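Local coordinates for nucleoside diphosphate kinase (Encephalitozoon cuniculi, PDB 3MPD), which probably transfers the gamma phosphate of ATP to nucleoside diphosphates by a ping-pong mechanism with a phosphohistidine intermediate, supplying the other nucleoside triphosphates, at residues G110-T113 with G114-I117. Residues are numbered along the deposited sequence; the frame is centred on the assembly and turned at random.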
ATOM      1  N   GLY A 110       6.049  -5.381 -18.294  1.00 19.39           N
ATOM      2  CA  GLY A 110       7.056  -4.406 -18.715  1.00 20.05           C
ATOM      3  C   GLY A 110       7.399  -4.479 -20.190  1.00 21.59           C
ATOM      4  O   GLY A 110       7.398  -5.564 -20.810  1.00 21.40           O
ATOM      5  N   VAL A 111       7.690  -3.318 -20.763  1.00 23.20           N
ATOM      6  CA  VAL A 111       8.190  -3.288 -22.139  1.00 25.83           C
ATOM      7  C   VAL A 111       9.611  -2.700 -22.267  1.00 27.59           C
ATOM      8  O   VAL A 111      10.474  -3.277 -22.958  1.00 30.53           O
ATOM      9  CB  VAL A 111       7.164  -2.641 -23.126  1.00 26.89           C
ATOM     10  CG1 VAL A 111       7.782  -2.481 -24.534  1.00 30.03           C
ATOM     11  CG2 VAL A 111       5.930  -3.496 -23.223  1.00 27.96           C
ATOM     12  N   SER A 112       9.863  -1.561 -21.643  1.00 27.00           N
ATOM     13  CA  SER A 112      11.180  -0.929 -21.757  1.00 27.66           C
ATOM     14  C   SER A 112      12.020  -1.001 -20.468  1.00 25.21           C
ATOM     15  O   SER A 112      11.482  -1.173 -19.367  1.00 23.52           O
ATOM     16  CB  SER A 112      11.008   0.531 -22.222  1.00 29.47           C
ATOM     17  OG  SER A 112      10.373   1.241 -21.177  1.00 33.22           O
ATOM     18  N   THR A 113      13.336  -0.843 -20.609  1.00 25.20           N
ATOM     19  CA  THR A 113      14.248  -0.797 -19.465  1.00 26.36           C
ATOM     20  C   THR A 113      14.025   0.404 -18.544  1.00 28.36           C
ATOM     21  O   THR A 113      14.229   0.283 -17.323  1.00 29.51           O
ATOM     22  CB  THR A 113      15.722  -0.854 -19.879  1.00 27.47           C
ATOM     23  OG1 THR A 113      16.086   0.315 -20.665  1.00 29.66           O
ATOM     24  CG2 THR A 113      15.953  -2.092 -20.689  1.00 25.03           C
ATOM     25  N   GLY A 114      13.597   1.536 -19.114  1.00 28.97           N
ATOM     26  CA  GLY A 114      13.315   2.763 -18.329  1.00 31.26           C
ATOM     27  C   GLY A 114      11.977   2.732 -17.581  1.00 30.73           C
ATOM     28  O   GLY A 114      11.845   3.286 -16.489  1.00 32.26           O
ATOM     29  N   LYS A 115      10.986   2.065 -18.160  1.00 28.95           N
ATOM     30  CA  LYS A 115       9.693   1.917 -17.512  1.00 27.09           C
ATOM     31  C   LYS A 115       9.464   0.474 -17.170  1.00 24.31           C
ATOM     32  O   LYS A 115       8.510  -0.166 -17.632  1.00 24.46           O
ATOM     33  CB  LYS A 115       8.621   2.516 -18.407  1.00 28.50           C
ATOM     34  CG  LYS A 115       8.822   4.032 -18.412  1.00 31.37           C
ATOM     35  CD  LYS A 115       8.283   4.678 -19.605  1.00 35.20           C
ATOM     36  CE  LYS A 115       8.904   6.083 -19.690  1.00 36.76           C
ATOM     37  NZ  LYS A 115       7.817   7.053 -19.657  1.00 37.55           N
ATOM     38  N   ASN A 116      10.368  -0.049 -16.356  1.00 22.30           N
ATOM     39  CA  ASN A 116      10.345  -1.463 -16.033  1.00 20.87           C
ATOM     40  C   ASN A 116       9.641  -1.695 -14.679  1.00 19.10           C
ATOM     41  O   ASN A 116      10.033  -2.567 -13.951  1.00 19.27           O
ATOM     42  CB  ASN A 116      11.749  -2.048 -16.077  1.00 20.66           C
ATOM     43  CG  ASN A 116      12.678  -1.459 -15.027  1.00 21.21           C
ATOM     44  OD1 ASN A 116      12.338  -0.512 -14.299  1.00 21.97           O
ATOM     45  ND2 ASN A 116      13.863  -2.044 -14.930  1.00 21.69           N
ATOM     46  N   ILE A 117       8.644  -0.854 -14.379  1.00 18.50           N
ATOM     47  CA  ILE A 117       7.513  -1.132 -13.440  1.00 17.85           C
ATOM     48  C   ILE A 117       7.819  -0.851 -11.964  1.00 18.62           C
ATOM     49  O   ILE A 117       6.953  -0.369 -11.220  1.00 18.84           O
ATOM     50  CB  ILE A 117       6.975  -2.599 -13.553  1.00 16.64           C
ATOM     51  CG1 ILE A 117       6.680  -2.994 -15.013  1.00 17.77           C
ATOM     52  CG2 ILE A 117       5.748  -2.815 -12.642  1.00 16.13           C
ATOM     53  CD1 ILE A 117       5.644  -2.063 -15.716  1.00 19.15           C
TER
HETATM   54  O   HOH W   1       7.109  -0.837 -19.759  1.00 16.84           O
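Ser112 and Lys115 close a tight turn with Thr113 and Gly114 at its corners, both in helix-like backbone conformation. The hydroxyl OG of Ser112 accepts a moderately bent hydrogen bond from the backbone N of Lys115, 3.2 Å away. With chi1 at 67°, OG lies between its own backbone N and carbonyl carbon, which brings it within bonding distance of Lys115 N. The same oxygen touches CB of Lys115 at 3.5 Å. Beyond CB the lysine chain leads away, and its NZ forms a long, weak ion pair with Asp15. A water joins the two arms of the loop. It accepts from Val111 N at 2.7 Å and donates to Lys115 O at 2.6 Å.

On the Asn116 side, the backbone O of Thr113 lies over the face of the amide, almost straight above CG at 3.3 Å. A chi1 of 64° turns CG in between the asparagine's backbone N and carbonyl carbon. The N-H groups of ND2 lie in the amide plane and cannot point at this oxygen. The amide is instead held at both ends: OD1 accepts from Lys13 NZ and ND2 donates to Thr95 O. These bonds should fix its rotation. Arg106 donates through NE to Asn116 O. By similarity Lys13, Thr95, Arg106 and Asn116 bind ATP, consistent with the turn forming a wall of the nucleotide site.

Ile117 CG1 lies 4.0 Å from CA of Gly110, where helix 105-109 ends. The isoleucine also packs on Ile105 and Tyr109 of that helix. The loop therefore folds back against helix 105-109, then runs into strand 118-120, outermost of the sheet within this chain, which carries the probable phosphohistidine His119.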